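Conserved hypothetical secreted protein (Helicobacter pylori, PDB 4RNY) probably acts as a zinc-dependent metallopeptidase of the M23 family that cleaves cell-wall peptidoglycan and thereby helps determine cell shape. Local coordinates at residues Asp32-Ala37 with Arg217-Val222; Ser63-Ile68 with Ile84-Lys89; Phe204-Phe209 with Arg309-Leu314. All blocks are in the same frame, centred on the assembly; numbering follows the deposited sequence.

How the interactions relate
The chain first lays down 32-37 and then 63-68, which meets 84-89 after a short hairpin; this small loop, interaction 2, closes first, inside the long loop that interaction 1 closes later. Segment 204-209 opens interaction 3, and only then does 217-222 return to 32-37 and complete interaction 1. Interaction 2 is therefore nested within interaction 1, whereas interactions 1 and 3 cross, since 309-314 comes last. The first ties helix 30-36 of the N-terminal region to the zinc site, the second leads from the N-terminal sheet into the next one, and the third fastens a loop to the peptidase sheet. Pro-218 packs on Leu-66, and one sulfate touches interactions 2 and 3.

Interaction 1: residues Asp32-Ala37 with Arg217-Val222. With ZN (zinc ion), chain C.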
loop_
_atom_site.group_PDB
_atom_site.type_symbol
_atom_site.label_atom_id
_atom_site.label_comp_id
_atom_site.label_asym_id
_atom_site.label_seq_id
_atom_site.Cartn_x
_atom_site.Cartn_y
_atom_site.Cartn_z
ATOM N N ASP A 32 -9.797 3.030 -16.329
ATOM C CA ASP A 32 -10.562 3.628 -15.254
ATOM C C ASP A 32 -11.438 2.644 -14.484
ATOM O O ASP A 32 -11.553 2.754 -13.273
ATOM C CB ASP A 32 -11.380 4.807 -15.776
ATOM C CG ASP A 32 -10.511 6.023 -16.059
ATOM O OD1 ASP A 32 -9.286 5.991 -15.766
ATOM O OD2 ASP A 32 -11.042 6.992 -16.586
ATOM N N LYS A 33 -12.024 1.657 -15.170
ATOM C CA LYS A 33 -12.771 0.621 -14.462
ATOM C C LYS A 33 -11.877 -0.151 -13.485
ATOM O O LYS A 33 -12.272 -0.453 -12.322
ATOM C CB LYS A 33 -13.499 -0.309 -15.437
ATOM C CG LYS A 33 -14.721 0.360 -16.052
ATOM C CD LYS A 33 -15.297 -0.410 -17.234
ATOM C CE LYS A 33 -16.661 0.161 -17.569
ATOM N NZ LYS A 33 -17.184 -0.267 -18.882
ATOM N N GLU A 34 -10.663 -0.460 -13.935
ATOM C CA GLU A 34 -9.690 -1.127 -13.064
ATOM C C GLU A 34 -9.400 -0.282 -11.841
ATOM O O GLU A 34 -9.346 -0.808 -10.751
ATOM C CB GLU A 34 -8.341 -1.379 -13.779
ATOM C CG GLU A 34 -8.347 -2.497 -14.772
ATOM C CD GLU A 34 -6.951 -2.951 -15.137
ATOM O OE1 GLU A 34 -6.851 -4.124 -15.537
ATOM O OE2 GLU A 34 -5.971 -2.135 -15.057
ATOM N N LEU A 35 -9.210 1.025 -12.027
ATOM C CA LEU A 35 -8.933 1.924 -10.869
ATOM C C LEU A 35 -10.101 1.874 -9.908
ATOM O O LEU A 35 -9.936 1.801 -8.694
ATOM C CB LEU A 35 -8.728 3.353 -11.346
ATOM C CG LEU A 35 -7.432 3.673 -12.065
ATOM C CD1 LEU A 35 -7.456 5.080 -12.599
ATOM C CD2 LEU A 35 -6.272 3.537 -11.069
ATOM N N SER A 36 -11.289 1.859 -10.478
ATOM C CA SER A 36 -12.531 1.913 -9.712
ATOM C C SER A 36 -12.756 0.661 -8.866
ATOM O O SER A 36 -13.437 0.719 -7.832
ATOM C CB SER A 36 -13.706 2.138 -10.659
ATOM O OG SER A 36 -14.146 0.930 -11.255
ATOM N N ALA A 37 -12.142 -0.452 -9.254
ATOM C CA ALA A 37 -12.344 -1.709 -8.523
ATOM C C ALA A 37 -11.542 -1.790 -7.252
ATOM O O ALA A 37 -11.711 -2.734 -6.515
ATOM C CB ALA A 37 -12.045 -2.926 -9.398
ATOM N N ARG A 217 -2.658 9.303 -15.741
ATOM C CA ARG A 217 -3.337 8.408 -14.809
ATOM C C ARG A 217 -2.416 7.413 -14.140
ATOM O O ARG A 217 -1.545 6.855 -14.771
ATOM C CB ARG A 217 -4.413 7.581 -15.521
ATOM C CG ARG A 217 -5.660 8.362 -15.818
ATOM C CD ARG A 217 -6.751 8.040 -14.829
ATOM N NE ARG A 217 -7.935 8.875 -14.949
ATOM C CZ ARG A 217 -8.788 8.889 -15.953
ATOM N NH1 ARG A 217 -8.623 8.115 -17.029
ATOM N NH2 ARG A 217 -9.839 9.683 -15.885
ATOM N N PRO A 218 -2.605 7.172 -12.839
ATOM C CA PRO A 218 -1.875 6.064 -12.272
ATOM C C PRO A 218 -2.385 4.742 -12.862
ATOM O O PRO A 218 -3.513 4.703 -13.324
ATOM C CB PRO A 218 -2.240 6.120 -10.803
ATOM C CG PRO A 218 -2.707 7.508 -10.563
ATOM C CD PRO A 218 -3.372 7.914 -11.836
ATOM N N HIS A 219 -1.588 3.685 -12.787
ATOM C CA HIS A 219 -2.069 2.306 -13.000
ATOM C C HIS A 219 -1.453 1.429 -11.897
ATOM O O HIS A 219 -0.236 1.270 -11.822
ATOM C CB HIS A 219 -1.639 1.842 -14.396
ATOM C CG HIS A 219 -1.937 0.406 -14.684
ATOM N ND1 HIS A 219 -1.023 -0.435 -15.270
ATOM C CD2 HIS A 219 -3.058 -0.325 -14.512
ATOM C CE1 HIS A 219 -1.562 -1.618 -15.455
ATOM N NE2 HIS A 219 -2.791 -1.585 -14.988
ATOM N N TYR A 220 -2.279 0.821 -11.054
ATOM C CA TYR A 220 -1.758 0.228 -9.840
ATOM C C TYR A 220 -1.471 -1.258 -9.910
ATOM O O TYR A 220 -1.538 -1.985 -8.915
ATOM C CB TYR A 220 -2.664 0.539 -8.689
ATOM C CG TYR A 220 -2.740 2.008 -8.361
ATOM C CD1 TYR A 220 -1.609 2.730 -8.057
ATOM C CD2 TYR A 220 -3.984 2.651 -8.278
ATOM C CE1 TYR A 220 -1.697 4.079 -7.685
ATOM C CE2 TYR A 220 -4.079 3.992 -7.924
ATOM C CZ TYR A 220 -2.918 4.707 -7.631
ATOM O OH TYR A 220 -3.046 6.050 -7.267
ATOM N N GLY A 221 -1.077 -1.677 -11.098
ATOM C CA GLY A 221 -0.572 -3.028 -11.307
ATOM C C GLY A 221 0.108 -3.071 -12.640
ATOM O O GLY A 221 0.428 -2.003 -13.177
ATOM N N VAL A 222 0.383 -4.286 -13.109
ATOM C CA VAL A 222 1.022 -4.539 -14.391
ATOM C C VAL A 222 0.062 -5.306 -15.272
ATOM O O VAL A 222 -0.499 -6.321 -14.855
ATOM C CB VAL A 222 2.274 -5.468 -14.269
ATOM C CG1 VAL A 222 3.001 -5.561 -15.618
ATOM C CG2 VAL A 222 3.207 -4.993 -13.205
HETATM ZN ZN ZN C . -4.223 -3.118 -15.039
#
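Glu-34 and His-219 meet through a shared zinc ion, helix 30-36 of the N-terminal region supplying the glutamate and the M23 peptidase loop the histidine. Glu-34 CB points toward the loop, and the chain runs extended beyond CG, with CG still 4.2 Å from zinc. CD then brings the carboxylate up to the metal. OE2 makes the bond at 2.0 Å, while OE1 turns to a hydrogen bond from His-266 NE2, which should hold the group in its rotation. The long, flexible glutamate suits this reach from a helix. His-219 NE2 binds zinc at 2.1 Å, and its ring is nearly coplanar with the carboxylate, the planes 10° apart. CG lies anti to the backbone N (chi1 174°), which swings the ring toward the metal, and Pro-203 O accepts from ND1. Asp-223 and His-301 complete the four protein ligands. Glu-34 thus probably holds a position that water or substrate takes in active M23 enzymes, consistent with a latent form.

Two residues earlier on the helix, Asp-32 forms a salt bridge from OD1 to Arg-217 NH1 at 2.6 Å. The carboxylate sits over one face of the guanidinium, with the planes 76° apart, so the pairing is electrostatic rather than a coplanar two-bond fork. Leu-35, branched and apolar, fills the middle: CD1 lies 3.8 Å from Arg-217 CD, and CD2 lies 3.7 Å from Tyr-220 CD2. Phe-81 of strand 76-83 touches Asp-32, Leu-35 and Arg-217, so helix 30-36 is wedged between the N-terminal sheet and the loop leading into strand 222-225.

Interaction 2: residues Ser63-Ile68 with Ile84-Lys89; sequences SQDLQI and IIFTRK. With SO4 (sulfate ion), chain D.
Ile-84 and Asp-65 meet at the open end of the beta-hairpin formed by strands 66-73 and 76-83, where the chain leaves one antiparallel sheet for the next. One direct backbone hydrogen bond joins the segments, from Ile-84 N to Asp-65 O (2.9 Å, 163° at the hydrogen). It is nearly straight, though the donor stands above the carbonyl plane. A second, indirect link runs through water 1, which accepts from both Gln-67 NE2 and Ile-85 N. Gln-67 is well chosen for such a junction, because its amide also donates to Pro-83 O and accepts from Arg-146. The turn before the hairpin is stiffened by Ser-63, whose OG accepts from Asp-65 N at 3.2 Å in an ST turn and also bonds to Tyr-220 OH.

The apolar part belongs to Ile-84. Its CG1 lies alongside the aliphatic stem of Gln-67, 3.7 Å from CB, so that one glutamine offers both a greasy flank and a polar end. Phe-86 turns its CE2 to Asp-65 OD1, 3.4 Å away, with the carboxylate and ring planes 25° apart.

Charge gathers round a sulfate, probably from the crystallisation liquor. Arg-88, bent at chi3, grips it with two N-H groups, NE to O3 at 2.9 Å and NH2 to O1 at 2.7 Å; Arg-309 also bonds to this anion, and Gln-64 NE2 donates weakly to O2. Gln-64 O is buried by this contact with no hydrogen-bonding partner, and the methyl carbon Ile-84 CD1 presses close to it at 3.5 Å.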
loop_
_atom_site.group_PDB
_atom_site.type_symbol
_atom_site.label_atom_id
_atom_site.label_comp_id
_atom_site.label_asym_id
_atom_site.label_seq_id
_atom_site.Cartn_x
_atom_site.Cartn_y
_atom_site.Cartn_z
ATOM N N SER A 63 -6.550 5.128 -3.732
ATOM C CA SER A 63 -5.301 4.873 -3.058
ATOM C C SER A 63 -5.086 6.012 -2.095
ATOM O O SER A 63 -5.989 6.814 -1.830
ATOM C CB SER A 63 -4.132 4.792 -4.057
ATOM O OG SER A 63 -3.923 6.054 -4.732
ATOM N N GLN A 64 -3.854 6.133 -1.626
ATOM C CA GLN A 64 -3.532 7.214 -0.734
ATOM C C GLN A 64 -3.469 8.533 -1.435
ATOM O O GLN A 64 -3.643 9.562 -0.793
ATOM C CB GLN A 64 -2.184 6.947 -0.088
ATOM C CG GLN A 64 -1.983 7.759 1.146
ATOM C CD GLN A 64 -1.091 7.047 2.106
ATOM O OE1 GLN A 64 -1.376 5.920 2.526
ATOM N NE2 GLN A 64 -0.006 7.661 2.431
ATOM N N ASP A 65 -3.194 8.513 -2.745
ATOM C CA ASP A 65 -2.970 9.748 -3.493
ATOM C C ASP A 65 -3.995 10.061 -4.586
ATOM O O ASP A 65 -3.922 11.111 -5.182
ATOM C CB ASP A 65 -1.585 9.652 -4.125
ATOM C CG ASP A 65 -0.492 9.346 -3.070
ATOM O OD1 ASP A 65 -0.652 9.891 -1.940
ATOM O OD2 ASP A 65 0.467 8.588 -3.366
ATOM N N LEU A 66 -4.914 9.142 -4.867
ATOM C CA LEU A 66 -5.925 9.307 -5.913
ATOM C C LEU A 66 -7.285 8.917 -5.382
ATOM O O LEU A 66 -7.418 7.975 -4.590
ATOM C CB LEU A 66 -5.604 8.434 -7.122
ATOM C CG LEU A 66 -6.367 8.680 -8.436
ATOM C CD1 LEU A 66 -5.953 9.954 -9.198
ATOM C CD2 LEU A 66 -6.322 7.450 -9.301
ATOM N N GLN A 67 -8.283 9.685 -5.806
ATOM C CA GLN A 67 -9.686 9.503 -5.415
ATOM C C GLN A 67 -10.603 9.728 -6.612
ATOM O O GLN A 67 -10.248 10.402 -7.589
ATOM C CB GLN A 67 -10.076 10.434 -4.256
ATOM C CG GLN A 67 -10.099 11.910 -4.632
ATOM C CD GLN A 67 -10.173 12.808 -3.443
ATOM O OE1 GLN A 67 -10.760 12.464 -2.401
ATOM N NE2 GLN A 67 -9.576 13.976 -3.570
ATOM N N ILE A 68 -11.743 9.049 -6.548
ATOM C CA ILE A 68 -12.867 9.315 -7.396
ATOM C C ILE A 68 -13.571 10.555 -6.877
ATOM O O ILE A 68 -13.827 10.673 -5.669
ATOM C CB ILE A 68 -13.844 8.135 -7.340
ATOM C CG1 ILE A 68 -13.255 6.977 -8.132
ATOM C CG2 ILE A 68 -15.201 8.560 -7.901
ATOM C CD1 ILE A 68 -14.007 5.672 -8.027
ATOM N N ILE A 84 -5.766 13.139 -4.217
ATOM C CA ILE A 84 -6.185 13.444 -2.862
ATOM C C ILE A 84 -5.377 14.606 -2.339
ATOM O O ILE A 84 -4.186 14.621 -2.475
ATOM C CB ILE A 84 -6.078 12.249 -1.902
ATOM C CG1 ILE A 84 -7.037 11.138 -2.348
ATOM C CG2 ILE A 84 -6.438 12.680 -0.493
ATOM C CD1 ILE A 84 -7.065 9.923 -1.458
ATOM N N ILE A 85 -6.055 15.611 -1.796
ATOM C CA ILE A 85 -5.403 16.764 -1.199
ATOM C C ILE A 85 -4.967 16.444 0.238
ATOM O O ILE A 85 -5.786 15.987 1.065
ATOM C CB ILE A 85 -6.346 17.989 -1.212
ATOM C CG1 ILE A 85 -6.455 18.515 -2.650
ATOM C CG2 ILE A 85 -5.830 19.088 -0.261
ATOM C CD1 ILE A 85 -7.558 19.541 -2.857
ATOM N N PHE A 86 -3.692 16.650 0.563
ATOM C CA PHE A 86 -3.266 16.371 1.947
ATOM C C PHE A 86 -1.985 17.060 2.346
ATOM O O PHE A 86 -1.233 17.464 1.495
ATOM C CB PHE A 86 -3.109 14.860 2.229
ATOM C CG PHE A 86 -2.009 14.187 1.448
ATOM C CD1 PHE A 86 -0.700 14.211 1.882
ATOM C CD2 PHE A 86 -2.301 13.489 0.289
ATOM C CE1 PHE A 86 0.300 13.584 1.155
ATOM C CE2 PHE A 86 -1.308 12.872 -0.444
ATOM C CZ PHE A 86 0.003 12.916 -0.010
ATOM N N THR A 87 -1.749 17.112 3.649
ATOM C CA THR A 87 -0.488 17.597 4.221
ATOM C C THR A 87 0.355 16.422 4.749
ATOM O O THR A 87 -0.188 15.491 5.354
ATOM C CB THR A 87 -0.801 18.533 5.419
ATOM O OG1 THR A 87 -1.377 19.737 4.913
ATOM C CG2 THR A 87 0.460 18.873 6.153
ATOM N N ARG A 88 1.663 16.493 4.548
ATOM C CA ARG A 88 2.587 15.453 4.990
ATOM C C ARG A 88 3.412 15.974 6.145
ATOM O O ARG A 88 4.013 17.018 6.015
ATOM C CB ARG A 88 3.456 14.969 3.821
ATOM C CG ARG A 88 4.166 13.655 4.103
ATOM C CD ARG A 88 4.966 13.171 2.931
ATOM N NE ARG A 88 4.195 12.824 1.705
ATOM C CZ ARG A 88 4.320 13.477 0.548
ATOM N NH1 ARG A 88 5.101 14.526 0.461
ATOM N NH2 ARG A 88 3.661 13.098 -0.541
ATOM N N LYS A 89 3.411 15.270 7.291
ATOM C CA LYS A 89 4.261 15.618 8.453
ATOM C C LYS A 89 5.292 14.505 8.725
ATOM O O LYS A 89 4.990 13.323 8.576
ATOM C CB LYS A 89 3.436 15.793 9.740
ATOM C CG LYS A 89 2.590 17.040 9.806
ATOM C CD LYS A 89 1.654 16.995 11.003
ATOM C CE LYS A 89 0.671 18.138 10.961
ATOM N NZ LYS A 89 -0.223 18.085 12.140
HETATM S S SO4 D . 2.283 9.847 -0.022
HETATM O O1 SO4 D . 2.567 10.744 -1.164
HETATM O O2 SO4 D . 0.898 9.315 -0.097
HETATM O O3 SO4 D . 2.455 10.554 1.276
HETATM O O4 SO4 D . 3.197 8.697 -0.002
HETATM O O HOH W 1 -9.212 16.017 -1.577
#

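Interaction 3: residues Phe204-Phe209 with Arg309-Leu314. With GOL (glycerol), chain J; SO4 (sulfate ion), chain D.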
loop_
_atom_site.group_PDB
_atom_site.type_symbol
_atom_site.label_atom_id
_atom_site.label_comp_id
_atom_site.label_asym_id
_atom_site.label_seq_id
_atom_site.Cartn_x
_atom_site.Cartn_y
_atom_site.Cartn_z
ATOM N N PHE A 204 3.165 -0.594 -14.360
ATOM C CA PHE A 204 2.716 0.118 -13.158
ATOM C C PHE A 204 3.032 1.602 -13.307
ATOM O O PHE A 204 4.057 1.931 -13.873
ATOM C CB PHE A 204 3.438 -0.450 -11.933
ATOM C CG PHE A 204 3.026 0.194 -10.602
ATOM C CD1 PHE A 204 3.650 1.359 -10.131
ATOM C CD2 PHE A 204 2.034 -0.375 -9.822
ATOM C CE1 PHE A 204 3.227 1.956 -8.961
ATOM C CE2 PHE A 204 1.654 0.180 -8.608
ATOM C CZ PHE A 204 2.251 1.361 -8.179
ATOM N N SER A 205 2.179 2.503 -12.816
ATOM C CA SER A 205 2.564 3.898 -12.717
ATOM C C SER A 205 1.895 4.555 -11.521
ATOM O O SER A 205 0.715 4.306 -11.267
ATOM C CB SER A 205 2.187 4.687 -13.976
ATOM O OG SER A 205 2.345 6.083 -13.704
ATOM N N TYR A 206 2.638 5.366 -10.780
ATOM C CA TYR A 206 2.040 6.194 -9.722
ATOM C C TYR A 206 1.206 7.379 -10.246
ATOM O O TYR A 206 0.465 7.986 -9.490
ATOM C CB TYR A 206 3.093 6.707 -8.738
ATOM C CG TYR A 206 3.635 5.656 -7.807
ATOM C CD1 TYR A 206 2.838 5.089 -6.847
ATOM C CD2 TYR A 206 4.944 5.229 -7.905
ATOM C CE1 TYR A 206 3.338 4.130 -5.989
ATOM C CE2 TYR A 206 5.450 4.281 -7.048
ATOM C CZ TYR A 206 4.651 3.757 -6.078
ATOM O OH TYR A 206 5.149 2.827 -5.193
ATOM N N GLY A 207 1.279 7.642 -11.537
ATOM C CA GLY A 207 0.577 8.790 -12.128
ATOM C C GLY A 207 1.397 10.070 -11.998
ATOM O O GLY A 207 2.391 10.126 -11.246
ATOM N N ARG A 208 0.985 11.100 -12.718
ATOM C CA ARG A 208 1.589 12.421 -12.569
ATOM C C ARG A 208 0.472 13.416 -12.508
ATOM O O ARG A 208 -0.438 13.345 -13.324
ATOM C CB ARG A 208 2.498 12.812 -13.726
ATOM C CG ARG A 208 3.876 12.206 -13.665
ATOM C CD ARG A 208 4.855 12.937 -14.605
ATOM N NE ARG A 208 5.031 14.330 -14.171
ATOM C CZ ARG A 208 5.774 15.245 -14.786
ATOM N NH1 ARG A 208 5.813 16.466 -14.277
ATOM N NH2 ARG A 208 6.446 14.951 -15.911
ATOM N N PHE A 209 0.554 14.339 -11.551
ATOM C CA PHE A 209 -0.546 15.208 -11.303
ATOM C C PHE A 209 -0.307 16.670 -11.697
ATOM O O PHE A 209 -1.239 17.445 -11.606
ATOM C CB PHE A 209 -0.998 15.129 -9.857
ATOM C CG PHE A 209 -1.326 13.741 -9.368
ATOM C CD1 PHE A 209 -1.879 12.768 -10.223
ATOM C CD2 PHE A 209 -1.100 13.406 -8.032
ATOM C CE1 PHE A 209 -2.191 11.493 -9.746
ATOM C CE2 PHE A 209 -1.406 12.151 -7.572
ATOM C CZ PHE A 209 -1.956 11.190 -8.417
ATOM N N ARG A 309 -0.992 -0.540 0.190
ATOM C CA ARG A 309 -0.653 0.459 -0.784
ATOM C C ARG A 309 -0.117 -0.234 -2.013
ATOM O O ARG A 309 0.798 -1.039 -1.895
ATOM C CB ARG A 309 0.439 1.360 -0.206
ATOM C CG ARG A 309 -0.065 2.444 0.760
ATOM C CD ARG A 309 0.111 3.831 0.122
ATOM N NE ARG A 309 1.253 4.456 0.651
ATOM C CZ ARG A 309 1.820 5.597 0.270
ATOM N NH1 ARG A 309 1.475 6.305 -0.806
ATOM N NH2 ARG A 309 2.847 5.963 0.983
ATOM N N PRO A 310 -0.611 0.135 -3.198
ATOM C CA PRO A 310 -0.073 -0.491 -4.409
ATOM C C PRO A 310 1.385 -0.126 -4.697
ATOM O O PRO A 310 1.811 1.041 -4.562
ATOM C CB PRO A 310 -0.993 0.028 -5.494
ATOM C CG PRO A 310 -1.546 1.333 -4.969
ATOM C CD PRO A 310 -1.652 1.157 -3.492
ATOM N N ILE A 311 2.166 -1.121 -5.087
ATOM C CA ILE A 311 3.575 -0.931 -5.400
ATOM C C ILE A 311 3.879 -1.638 -6.720
ATOM O O ILE A 311 3.144 -2.555 -7.128
ATOM C CB ILE A 311 4.513 -1.420 -4.258
ATOM C CG1 ILE A 311 4.242 -2.866 -3.894
ATOM C CG2 ILE A 311 4.286 -0.652 -2.991
ATOM C CD1 ILE A 311 4.704 -3.852 -4.906
ATOM N N ASN A 312 4.947 -1.220 -7.376
ATOM C CA ASN A 312 5.313 -1.786 -8.667
ATOM C C ASN A 312 5.758 -3.223 -8.520
ATOM O O ASN A 312 6.785 -3.501 -7.919
ATOM C CB ASN A 312 6.395 -0.987 -9.320
ATOM C CG ASN A 312 6.736 -1.494 -10.705
ATOM O OD1 ASN A 312 6.222 -2.509 -11.205
ATOM N ND2 ASN A 312 7.610 -0.780 -11.337
ATOM N N PRO A 313 4.950 -4.163 -9.017
ATOM C CA PRO A 313 5.326 -5.539 -8.815
ATOM C C PRO A 313 6.678 -5.953 -9.451
ATOM O O PRO A 313 7.343 -6.871 -8.954
ATOM C CB PRO A 313 4.152 -6.311 -9.387
ATOM C CG PRO A 313 3.035 -5.308 -9.481
ATOM C CD PRO A 313 3.731 -4.050 -9.816
ATOM N N LEU A 314 7.105 -5.254 -10.498
ATOM C CA LEU A 314 8.290 -5.677 -11.223
ATOM C C LEU A 314 9.553 -5.516 -10.416
ATOM O O LEU A 314 10.518 -6.169 -10.703
ATOM C CB LEU A 314 8.436 -4.895 -12.507
ATOM C CG LEU A 314 7.332 -5.165 -13.535
ATOM C CD1 LEU A 314 7.607 -4.354 -14.801
ATOM C CD2 LEU A 314 7.158 -6.649 -13.849
HETATM C C1 GOL J . -0.134 4.943 -3.235
HETATM O O1 GOL J . -1.119 4.560 -2.334
HETATM C C2 GOL J . 0.943 3.873 -3.396
HETATM O O2 GOL J . 1.323 3.895 -4.767
HETATM C C3 GOL J . 2.302 3.946 -2.699
HETATM O O3 GOL J . 2.972 2.691 -2.806
HETATM S S SO4 D . 2.283 9.847 -0.022
HETATM O O1 SO4 D . 2.567 10.744 -1.164
HETATM O O2 SO4 D . 0.898 9.315 -0.097
HETATM O O3 SO4 D . 2.455 10.554 1.276
HETATM O O4 SO4 D . 3.197 8.697 -0.002
HETATM O O HOH W 2 5.634 -2.065 -13.880
HETATM O O HOH W 3 6.653 1.050 -6.296
#
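From Phe-204 to Tyr-206 and from Pro-310 to Pro-313 the backbones run roughly antiparallel, their directions 145° apart, and come closest where Phe-204 CA lies 5.5 Å from Asn-312 CA, with no direct hydrogen bond between them. A flat side chain does the joining instead. The Phe-204 ring lies over the peptide linking Ile-311 and Asn-312: Asn-312 N sits 3.6 Å above the ring plane over its centre, and CE2 is 3.4 Å from Ile-311 C. CG is anti to the backbone N (chi1 -179°), which carries the ring across to segment 309-314. The Asn-312 amide is almost parallel to the ring, 6° apart, while Pro-313 CD approaches Phe-204 CD2 obliquely at 4.0 Å. Phenylalanine suits the place, offering a broad apolar surface to peptide and proline alike.

Asn-312 OD1 accepts from Leu-314 N at 3.0 Å, an Asx turn that steadies the bend at Asn-312 to Leu-314. Water 2 links the same oxygen to Phe-204 N, and water 3 joins Tyr-206 OH to Asn-312 N, so two waters bridge the segments, each between a backbone N-H and a side-chain oxygen. Tyr-206 also receives the edge of Phe-204, whose CE1 stands over the centre of its ring. A glycerol, probably from the crystallisation liquor, is modelled beside Pro-310 O, but its position is doubtful.

Around this core, strand 309-311 pairs antiparallel with 299-306, Pro-310 packs on Tyr-220, and Pro-313 touches Phe-302 of strand 299-306 and Val-222 of strand 222-225. The loop is also held by the backbone bond between Ser-205 and His-219, a zinc ligand.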